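Local structure of ribokinase (Thermotoga maritima, 1VM7) at residues I17-S22 and N56-V61; A171-I176 and E195-D200; N222-V225 and G231-L234; E270-E275 and P299-V304. The protein probably phosphorylates D-ribose at O-5 with ATP and magnesium, yielding the ribose 5-phosphate used in nucleotide synthesis and the pentose phosphate pathway. One frame throughout, in Å; residues are numbered along the deposited sequence.

Interaction 1: I17-S22 and N56-V61; sequences ISVVGS and NQAVTV
With chi1 at -176°, Val19 turns CG1 away from its amide N and leaves CG2 as the branch that meets Ala58; in Val61 the same kind of rotation (166°) sends CG1 out to Ile17. The Val19 CG2 methyl lies 3.8 Å from Ala58 CA and 3.9 Å from Ala58 CB, close against the helix backbone because alanine adds so little bulk. One helical turn further, Ile17 and Val61 meet tip to tip, Ile17 CD1 standing 3.9 Å from Val61 CG1. The pattern illustrates alpha/beta packing: strand 17-20 runs nearly antiparallel to residues 56-61 of helix 53-65, at 163°, with 8.7 Å between the axes of these short segments. Polar groups leave this apolar seam. Gln57 NE2 turns to Asp258, the predicted proton acceptor, and Asn56, a predicted substrate-binding residue, bonds the same carboxylate, so the packed helix also carries side chains into the probable active site. Within the helix, Thr60 OG1 donates to Asn56 O at 2.7 Å. Strand 17-20 lies between strands 69-75 and 143-146 of the large sheet, while Ala265 and Ser269 of helix 256-269 pack on Ile17 beside helix 53-65.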
loop_
_atom_site.group_PDB
_atom_site.type_symbol
_atom_site.label_atom_id
_atom_site.label_comp_id
_atom_site.label_asym_id
_atom_site.label_seq_id
_atom_site.Cartn_x
_atom_site.Cartn_y
_atom_site.Cartn_z
ATOM N N ILE A 17 -3.731 26.841 19.916
ATOM C CA ILE A 17 -4.322 25.523 19.623
ATOM C C ILE A 17 -3.253 24.419 19.459
ATOM O O ILE A 17 -2.261 24.573 18.736
ATOM C CB ILE A 17 -5.172 25.539 18.312
ATOM C CG1 ILE A 17 -6.334 26.531 18.407
ATOM C CG2 ILE A 17 -5.655 24.109 17.959
ATOM C CD1 ILE A 17 -7.091 26.730 17.094
ATOM N N SER A 18 -3.483 23.304 20.142
ATOM C CA SER A 18 -2.735 22.088 19.934
ATOM C C SER A 18 -3.667 21.000 19.462
ATOM O O SER A 18 -4.804 20.903 19.922
ATOM C CB SER A 18 -2.086 21.634 21.225
ATOM O OG SER A 18 -1.064 22.521 21.606
ATOM N N VAL A 19 -3.194 20.192 18.520
ATOM C CA VAL A 19 -3.877 18.978 18.113
ATOM C C VAL A 19 -3.003 17.837 18.602
ATOM O O VAL A 19 -1.788 17.885 18.450
ATOM C CB VAL A 19 -4.078 18.808 16.554
ATOM C CG1 VAL A 19 -4.879 17.558 16.272
ATOM C CG2 VAL A 19 -4.781 19.968 15.941
ATOM N N VAL A 20 -3.620 16.840 19.230
ATOM C CA VAL A 20 -2.908 15.645 19.627
ATOM C C VAL A 20 -3.613 14.478 18.943
ATOM O O VAL A 20 -4.751 14.161 19.239
ATOM C CB VAL A 20 -2.867 15.458 21.148
ATOM C CG1 VAL A 20 -2.112 14.176 21.486
ATOM C CG2 VAL A 20 -2.208 16.673 21.831
ATOM N N GLY A 21 -2.941 13.860 17.996
ATOM C CA GLY A 21 -3.599 12.891 17.169
ATOM C C GLY A 21 -2.792 12.313 16.024
ATOM O O GLY A 21 -1.561 12.274 16.022
ATOM N N SER A 22 -3.534 11.847 15.033
ATOM C CA SER A 22 -3.055 10.898 14.061
ATOM C C SER A 22 -2.564 11.534 12.740
ATOM O O SER A 22 -3.074 12.560 12.289
ATOM C CB SER A 22 -4.202 9.945 13.765
ATOM O OG SER A 22 -5.281 10.680 13.148
ATOM N N ASN A 56 -5.493 16.270 9.442
ATOM C CA ASN A 56 -6.466 17.014 8.692
ATOM C C ASN A 56 -6.932 18.211 9.495
ATOM O O ASN A 56 -7.102 19.311 8.952
ATOM C CB ASN A 56 -7.666 16.158 8.276
ATOM C CG ASN A 56 -7.313 15.096 7.301
ATOM O OD1 ASN A 56 -6.205 15.080 6.730
ATOM N ND2 ASN A 56 -8.250 14.166 7.098
ATOM N N GLN A 57 -7.093 18.018 10.792
ATOM C CA GLN A 57 -7.502 19.112 11.663
ATOM C C GLN A 57 -6.391 20.118 11.912
ATOM O O GLN A 57 -6.623 21.320 11.913
ATOM C CB GLN A 57 -8.075 18.538 12.952
ATOM C CG GLN A 57 -9.373 17.828 12.683
ATOM C CD GLN A 57 -9.943 17.120 13.865
ATOM O OE1 GLN A 57 -9.549 17.363 14.999
ATOM N NE2 GLN A 57 -10.880 16.226 13.612
ATOM N N ALA A 58 -5.178 19.643 12.139
ATOM C CA ALA A 58 -4.030 20.542 12.296
ATOM C C ALA A 58 -3.811 21.388 11.039
ATOM O O ALA A 58 -3.576 22.601 11.111
ATOM C CB ALA A 58 -2.818 19.767 12.582
ATOM N N VAL A 59 -3.859 20.744 9.888
ATOM C CA VAL A 59 -3.686 21.445 8.601
ATOM C C VAL A 59 -4.808 22.471 8.398
ATOM O O VAL A 59 -4.587 23.549 7.828
ATOM C CB VAL A 59 -3.638 20.445 7.417
ATOM C CG1 VAL A 59 -3.684 21.170 6.052
ATOM C CG2 VAL A 59 -2.414 19.594 7.490
ATOM N N THR A 60 -6.012 22.127 8.867
ATOM C CA THR A 60 -7.112 23.065 8.841
ATOM C C THR A 60 -6.794 24.268 9.740
ATOM O O THR A 60 -6.930 25.408 9.313
ATOM C CB THR A 60 -8.476 22.376 9.205
ATOM O OG1 THR A 60 -8.744 21.312 8.272
ATOM C CG2 THR A 60 -9.580 23.342 9.149
ATOM N N VAL A 61 -6.361 23.999 10.964
ATOM C CA VAL A 61 -6.046 25.046 11.903
ATOM C C VAL A 61 -5.000 25.993 11.317
ATOM O O VAL A 61 -5.231 27.209 11.290
ATOM C CB VAL A 61 -5.609 24.442 13.249
ATOM C CG1 VAL A 61 -4.950 25.500 14.117
ATOM C CG2 VAL A 61 -6.846 23.783 13.967
#

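Interaction 2: A171-I176 and E195-D200; sequences APAQGI and EALSKD
Ala173 of the loop 171-176 rests on Ala196 and Leu197 of helix 191-202, a small apolar contact in the alpha/beta core domain of a PfkB-family kinase, where the segment following strand 165-168 folds back against a helix further along the chain. Along the helix, Ala196 comes first. Its CB approaches Ala173 CB to 4.1 Å, methyl against methyl, and two side chains this short let the loop come near the helix without any long group between them. Leu197 follows and carries most of the helix side. Its CG stands anti to the carbonyl carbon (chi1 -69°), and chi2 of 174° extends CD1 and leaves CD2 as the side branch that reaches the loop, although the CB bond itself points along the interface. That methyl serves two partners at once, lying 4.2 Å from Ala173 CB and meeting the end of Ile176. Leu197 also touches Pro170, in the loop just before Ala171, and Phe215 of helix 208-217. Ser198 takes no part; it touches Ala211 of helix 208-217, and its OG bonds Glu204 O. The helix then runs on to Asp200, whose N bonds Ala196 O in the regular helical pattern. On the loop side, a cis peptide precedes Pro172, and Asn148 ND2 bonds Pro172 O, which probably helps to hold this turn. Asn190, predicted to bind ATP, is about 7 Å from Ala173 between side chains. Ile176 and Leu197 cross at a slant, with Ile176 CD1 4.0 Å from Leu197 CD2.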
loop_
_atom_site.group_PDB
_atom_site.type_symbol
_atom_site.label_atom_id
_atom_site.label_comp_id
_atom_site.label_asym_id
_atom_site.label_seq_id
_atom_site.Cartn_x
_atom_site.Cartn_y
_atom_site.Cartn_z
ATOM N N ALA A 171 -14.001 9.818 16.722
ATOM C CA ALA A 171 -13.903 9.223 15.399
ATOM C C ALA A 171 -12.630 8.360 15.291
ATOM O O ALA A 171 -11.529 8.865 15.469
ATOM C CB ALA A 171 -13.897 10.324 14.372
ATOM N N PRO A 172 -12.767 7.043 15.080
ATOM C CA PRO A 172 -14.005 6.261 15.138
ATOM C C PRO A 172 -14.556 6.203 16.541
ATOM O O PRO A 172 -13.832 6.433 17.501
ATOM C CB PRO A 172 -13.555 4.838 14.751
ATOM C CG PRO A 172 -12.079 4.809 15.050
ATOM C CD PRO A 172 -11.611 6.191 14.734
ATOM N N ALA A 173 -15.812 5.807 16.647
ATOM C CA ALA A 173 -16.505 5.800 17.908
ATOM C C ALA A 173 -16.131 4.601 18.761
ATOM O O ALA A 173 -16.435 4.568 19.948
ATOM C CB ALA A 173 -17.986 5.802 17.687
ATOM N N GLN A 174 -15.489 3.593 18.192
ATOM C CA GLN A 174 -15.208 2.415 19.001
ATOM C C GLN A 174 -13.915 2.558 19.830
ATOM O O GLN A 174 -12.999 3.283 19.469
ATOM C CB GLN A 174 -15.290 1.125 18.191
ATOM C CG GLN A 174 -14.476 1.020 16.916
ATOM C CD GLN A 174 -14.769 -0.336 16.209
ATOM N N GLY A 175 -13.905 1.887 20.981
ATOM C CA GLY A 175 -12.774 1.857 21.897
ATOM C C GLY A 175 -12.703 3.030 22.854
ATOM O O GLY A 175 -11.652 3.286 23.440
ATOM N N ILE A 176 -13.795 3.774 22.987
ATOM C CA ILE A 176 -13.837 4.944 23.857
ATOM C C ILE A 176 -14.330 4.530 25.215
ATOM O O ILE A 176 -15.285 3.803 25.317
ATOM C CB ILE A 176 -14.752 6.036 23.273
ATOM C CG1 ILE A 176 -14.203 6.460 21.907
ATOM C CG2 ILE A 176 -14.864 7.226 24.257
ATOM C CD1 ILE A 176 -15.045 7.426 21.171
ATOM N N GLU A 195 -24.946 7.780 17.301
ATOM C CA GLU A 195 -25.737 6.572 17.381
ATOM C C GLU A 195 -24.982 5.473 18.111
ATOM O O GLU A 195 -25.495 4.881 19.088
ATOM C CB GLU A 195 -26.111 6.069 15.986
ATOM C CG GLU A 195 -27.347 6.730 15.408
ATOM C CD GLU A 195 -27.727 6.215 14.010
ATOM O OE1 GLU A 195 -28.379 5.131 13.928
ATOM O OE2 GLU A 195 -27.397 6.915 13.013
ATOM N N ALA A 196 -23.791 5.170 17.603
ATOM C CA ALA A 196 -22.957 4.145 18.188
ATOM C C ALA A 196 -22.679 4.473 19.667
ATOM O O ALA A 196 -22.861 3.639 20.559
ATOM C CB ALA A 196 -21.686 4.012 17.442
ATOM N N LEU A 197 -22.258 5.703 19.910
ATOM C CA LEU A 197 -21.970 6.172 21.266
ATOM C C LEU A 197 -23.177 6.030 22.188
ATOM O O LEU A 197 -23.031 5.613 23.350
ATOM C CB LEU A 197 -21.549 7.638 21.277
ATOM C CG LEU A 197 -20.195 7.991 20.659
ATOM C CD1 LEU A 197 -20.006 9.506 20.618
ATOM C CD2 LEU A 197 -19.065 7.333 21.445
ATOM N N SER A 198 -24.364 6.381 21.690
ATOM C CA SER A 198 -25.561 6.320 22.539
ATOM C C SER A 198 -25.916 4.873 22.916
ATOM O O SER A 198 -26.226 4.569 24.073
ATOM C CB SER A 198 -26.766 6.993 21.875
ATOM O OG SER A 198 -27.891 6.982 22.729
ATOM N N LYS A 199 -25.875 4.003 21.916
ATOM C CA LYS A 199 -26.078 2.574 22.106
ATOM C C LYS A 199 -25.070 2.061 23.157
ATOM O O LYS A 199 -25.458 1.455 24.165
ATOM C CB LYS A 199 -25.965 1.862 20.746
ATOM C CG LYS A 199 -26.079 0.383 20.748
ATOM N N ASP A 200 -23.795 2.379 22.961
ATOM C CA ASP A 200 -22.752 1.861 23.839
ATOM C C ASP A 200 -22.894 2.356 25.271
ATOM O O ASP A 200 -22.846 1.563 26.220
ATOM C CB ASP A 200 -21.358 2.201 23.328
ATOM C CG ASP A 200 -21.005 1.422 22.085
ATOM O OD1 ASP A 200 -21.714 0.422 21.800
ATOM O OD2 ASP A 200 -20.031 1.809 21.398
#

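Interaction 3: N222-V225 and G231-L234; sequences NVIV and GVLL
Val225 and Leu233 form the hydrogen-bonded pair at the heart of an antiparallel beta hairpin, made by strands 222-226 and 232-236 in the large mixed sheet of this kinase. Val225 N donates to Leu233 O at 2.7 Å, in the carbonyl plane, and Leu233 N returns a bond to Val225 O at 2.9 Å with the donor tilted 18° from the plane of the Val225 carbonyl. Together the two bonds close a small ring and fix the register. On the same face the two side chains meet at their CB atoms, Val225 CB 4.1 Å from Leu233 CB. The opposite face carries the non-hydrogen-bonded pair Ile224 and Leu234, where Ile224 CG1 lies 3.9 Å from Leu234 CD1. Between the pairs, Ile224 CA reaches Leu233 O at 3.2 Å in a CA-H...O contact. Farther out, helix 208-217 packs on the face of Val225 and Leu233 through Val208, while Phe260 and Phe264 of helix 256-269 pack on Ile224. The loop that joins the strands contains residues predicted to bind ATP, among them Gly231, so the hairpin probably presents part of the nucleotide site. Asn222 is held from outside the pair of segments: its OD1 bonds Asn236 and its ND2 bonds Asp185 O. With its amide so placed, Asn222 OD1 also lies 3.8 Å from the methyl Leu234 CD1.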
loop_
_atom_site.group_PDB
_atom_site.type_symbol
_atom_site.label_atom_id
_atom_site.label_comp_id
_atom_site.label_asym_id
_atom_site.label_seq_id
_atom_site.Cartn_x
_atom_site.Cartn_y
_atom_site.Cartn_z
ATOM N N ASN A 222 -20.483 20.896 25.950
ATOM C CA ASN A 222 -21.193 21.160 24.695
ATOM C C ASN A 222 -21.137 19.929 23.806
ATOM O O ASN A 222 -20.056 19.334 23.633
ATOM C CB ASN A 222 -20.534 22.292 23.901
ATOM C CG ASN A 222 -20.594 23.632 24.596
ATOM O OD1 ASN A 222 -21.534 24.402 24.391
ATOM N ND2 ASN A 222 -19.587 23.923 25.426
ATOM N N VAL A 223 -22.272 19.533 23.240
ATOM C CA VAL A 223 -22.243 18.557 22.143
ATOM C C VAL A 223 -22.529 19.247 20.812
ATOM O O VAL A 223 -23.516 19.945 20.665
ATOM C CB VAL A 223 -23.266 17.402 22.325
ATOM C CG1 VAL A 223 -23.045 16.340 21.214
ATOM C CG2 VAL A 223 -23.135 16.780 23.708
ATOM N N ILE A 224 -21.657 19.026 19.838
ATOM C CA ILE A 224 -21.894 19.506 18.481
ATOM C C ILE A 224 -22.085 18.286 17.611
ATOM O O ILE A 224 -21.151 17.528 17.382
ATOM C CB ILE A 224 -20.718 20.328 17.938
ATOM C CG1 ILE A 224 -20.470 21.551 18.822
ATOM C CG2 ILE A 224 -20.988 20.774 16.499
ATOM C CD1 ILE A 224 -19.188 22.278 18.465
ATOM N N VAL A 225 -23.298 18.088 17.126
ATOM C CA VAL A 225 -23.547 16.944 16.268
ATOM C C VAL A 225 -23.477 17.382 14.810
ATOM O O VAL A 225 -24.284 18.172 14.370
ATOM C CB VAL A 225 -24.894 16.270 16.550
ATOM C CG1 VAL A 225 -24.967 14.923 15.832
ATOM C CG2 VAL A 225 -25.104 16.085 18.074
ATOM N N GLY A 231 -26.930 19.957 8.570
ATOM C CA GLY A 231 -26.253 21.008 9.265
ATOM C C GLY A 231 -25.615 20.472 10.517
ATOM O O GLY A 231 -25.065 19.388 10.521
ATOM N N VAL A 232 -25.720 21.240 11.589
ATOM C CA VAL A 232 -25.070 20.918 12.825
ATOM C C VAL A 232 -26.026 21.235 13.961
ATOM O O VAL A 232 -26.834 22.157 13.869
ATOM C CB VAL A 232 -23.771 21.724 12.957
ATOM C CG1 VAL A 232 -23.137 21.479 14.305
ATOM C CG2 VAL A 232 -22.809 21.339 11.848
ATOM N N LEU A 233 -25.939 20.446 15.021
ATOM C CA LEU A 233 -26.719 20.693 16.204
ATOM C C LEU A 233 -25.782 21.039 17.337
ATOM O O LEU A 233 -24.831 20.300 17.583
ATOM C CB LEU A 233 -27.524 19.426 16.539
ATOM C CG LEU A 233 -28.423 19.475 17.761
ATOM C CD1 LEU A 233 -29.538 20.480 17.536
ATOM C CD2 LEU A 233 -28.984 18.064 18.064
ATOM N N LEU A 234 -26.035 22.163 18.008
ATOM C CA LEU A 234 -25.311 22.520 19.225
ATOM C C LEU A 234 -26.229 22.277 20.394
ATOM O O LEU A 234 -27.338 22.766 20.400
ATOM C CB LEU A 234 -24.885 23.995 19.211
ATOM C CG LEU A 234 -24.198 24.559 20.476
ATOM C CD1 LEU A 234 -22.976 23.738 20.928
ATOM C CD2 LEU A 234 -23.797 26.023 20.270
#

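Interaction 4: E270-E275 and P299-V304; sequences EGKNPE and PAREEV
Glu270 and Arg301 meet in an end-on, bidentate salt bridge, the close part of an otherwise slender surface contact between the turn 270-273, leading into helix 274-288, and the start of helix 301-309. Arg301 NH2 gives a hydrogen bond to Glu270 OE1 at 2.8 Å, and NH1 gives another to OE2 at 2.9 Å. Glu270 OE2 uses its syn lone pair and lies in the guanidinium plane of Arg301, and the two flat groups are only 24° apart. A bend at chi2 of Arg301 (46°) carries its guanidinium to the carboxylate, whereas Glu270 is extended. Arg301 is gripped further by Ile64 O at NH1 and Glu305 at NE, while Phe280 packs against it. The looser side belongs to Lys272: NZ makes a long salt bridge of 3.8 Å to Glu270 OE1. Gly271, with positive phi, ends helix 256-269 in a Schellman motif and turns the chain between the two charged residues. Replacing Glu270 by alanine would probably leave Arg301 without this carboxylate, and Lys272 and Arg301 near each other without the negative charge they share. One carboxylate thus probably offsets two cations, joining the turn to the C-terminal helix by charge instead of apolar packing.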
loop_
_atom_site.group_PDB
_atom_site.type_symbol
_atom_site.label_atom_id
_atom_site.label_comp_id
_atom_site.label_asym_id
_atom_site.label_seq_id
_atom_site.Cartn_x
_atom_site.Cartn_y
_atom_site.Cartn_z
ATOM N N GLU A 270 -9.959 32.936 18.113
ATOM C CA GLU A 270 -10.103 34.355 17.804
ATOM C C GLU A 270 -11.186 35.069 18.618
ATOM O O GLU A 270 -11.515 36.224 18.332
ATOM C CB GLU A 270 -10.385 34.519 16.315
ATOM C CG GLU A 270 -9.227 34.076 15.456
ATOM C CD GLU A 270 -9.585 33.953 14.000
ATOM O OE1 GLU A 270 -10.701 34.351 13.609
ATOM O OE2 GLU A 270 -8.745 33.458 13.239
ATOM N N GLY A 271 -11.726 34.395 19.628
ATOM C CA GLY A 271 -12.645 35.006 20.573
ATOM C C GLY A 271 -14.081 35.007 20.101
ATOM O O GLY A 271 -14.911 35.730 20.642
ATOM N N LYS A 272 -14.387 34.211 19.082
ATOM C CA LYS A 272 -15.779 34.051 18.664
ATOM C C LYS A 272 -16.517 33.168 19.670
ATOM O O LYS A 272 -15.922 32.257 20.251
ATOM C CB LYS A 272 -15.864 33.465 17.249
ATOM C CG LYS A 272 -15.589 34.506 16.186
ATOM C CD LYS A 272 -15.247 33.938 14.813
ATOM C CE LYS A 272 -14.971 35.117 13.848
ATOM N NZ LYS A 272 -14.348 34.718 12.551
ATOM N N ASN A 273 -17.797 33.470 19.895
ATOM C CA ASN A 273 -18.645 32.618 20.742
ATOM C C ASN A 273 -18.982 31.329 19.998
ATOM O O ASN A 273 -18.878 31.280 18.769
ATOM C CB ASN A 273 -19.908 33.347 21.247
ATOM C CG ASN A 273 -20.928 33.645 20.150
ATOM O OD1 ASN A 273 -21.254 32.805 19.317
ATOM N ND2 ASN A 273 -21.469 34.860 20.181
ATOM N N PRO A 274 -19.367 30.272 20.738
ATOM C CA PRO A 274 -19.520 28.954 20.119
ATOM C C PRO A 274 -20.492 28.913 18.944
ATOM O O PRO A 274 -20.293 28.126 18.013
ATOM C CB PRO A 274 -20.051 28.079 21.261
ATOM C CG PRO A 274 -19.625 28.780 22.508
ATOM C CD PRO A 274 -19.651 30.236 22.186
ATOM N N GLU A 275 -21.535 29.739 18.996
ATOM C CA GLU A 275 -22.509 29.821 17.907
ATOM C C GLU A 275 -21.828 30.434 16.663
ATOM O O GLU A 275 -21.954 29.907 15.560
ATOM C CB GLU A 275 -23.790 30.623 18.314
ATOM C CG GLU A 275 -24.754 29.866 19.279
ATOM C CD GLU A 275 -26.251 30.186 19.076
ATOM O OE1 GLU A 275 -26.588 31.355 18.760
ATOM O OE2 GLU A 275 -27.110 29.271 19.263
ATOM N N PRO A 299 -10.153 24.826 2.684
ATOM C CA PRO A 299 -9.977 26.137 2.128
ATOM C C PRO A 299 -8.943 27.024 2.870
ATOM O O PRO A 299 -8.567 26.795 4.014
ATOM C CB PRO A 299 -11.382 26.752 2.230
ATOM C CG PRO A 299 -11.923 26.132 3.406
ATOM C CD PRO A 299 -11.452 24.722 3.363
ATOM N N ALA A 300 -8.469 28.027 2.171
ATOM C CA ALA A 300 -7.655 29.042 2.798
ATOM C C ALA A 300 -8.605 30.050 3.477
ATOM O O ALA A 300 -9.773 30.189 3.088
ATOM C CB ALA A 300 -6.780 29.731 1.760
ATOM N N ARG A 301 -8.097 30.714 4.508
ATOM C CA ARG A 301 -8.861 31.672 5.279
ATOM C C ARG A 301 -9.624 32.678 4.404
ATOM O O ARG A 301 -10.799 32.923 4.621
ATOM C CB ARG A 301 -7.930 32.420 6.239
ATOM C CG ARG A 301 -8.641 33.428 7.126
ATOM C CD ARG A 301 -9.906 32.830 7.747
ATOM N NE ARG A 301 -10.418 33.728 8.769
ATOM C CZ ARG A 301 -10.020 33.750 10.033
ATOM N NH1 ARG A 301 -9.092 32.918 10.462
ATOM N NH2 ARG A 301 -10.563 34.619 10.869
ATOM N N GLU A 302 -8.956 33.236 3.403
ATOM C CA GLU A 302 -9.608 34.165 2.485
ATOM C C GLU A 302 -10.824 33.539 1.789
ATOM O O GLU A 302 -11.839 34.205 1.594
ATOM C CB GLU A 302 -8.606 34.751 1.467
ATOM C CG GLU A 302 -7.777 33.701 0.685
ATOM C CD GLU A 302 -6.347 33.418 1.241
ATOM O OE1 GLU A 302 -6.200 33.002 2.436
ATOM O OE2 GLU A 302 -5.373 33.574 0.445
ATOM N N GLU A 303 -10.745 32.251 1.461
ATOM C CA GLU A 303 -11.882 31.589 0.856
ATOM C C GLU A 303 -13.066 31.552 1.822
ATOM O O GLU A 303 -14.172 31.882 1.408
ATOM C CB GLU A 303 -11.467 30.232 0.302
ATOM C CG GLU A 303 -10.484 30.441 -0.859
ATOM C CD GLU A 303 -9.935 29.161 -1.425
ATOM O OE1 GLU A 303 -9.285 28.403 -0.666
ATOM O OE2 GLU A 303 -10.138 28.935 -2.644
ATOM N N VAL A 304 -12.807 31.196 3.084
ATOM C CA VAL A 304 -13.840 31.108 4.117
ATOM C C VAL A 304 -14.487 32.483 4.320
ATOM O O VAL A 304 -15.700 32.596 4.414
ATOM C CB VAL A 304 -13.269 30.580 5.460
ATOM C CG1 VAL A 304 -14.403 30.393 6.480
ATOM C CG2 VAL A 304 -12.497 29.238 5.250
#

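Interactions 1 and 3 are buried and reach the same large sheet, yet they differ in kind: 17-22 with 56-61 joins a strand to a covering helix through apolar packing, whereas 231-234 is bound to 222-225 by paired backbone bonds as well as side chains. Interaction 2, partly buried, is again apolar but fastens a loop to a helix. Interaction 4 lies at the surface and relies on charge. Interactions 3 and 4 are the only pair that touch, through Leu234 CD2 and Glu275 CG, 4.1 Å apart. Interactions 2 and 4 lie on opposite sides of the chain's centre, their centres about 29 Å apart.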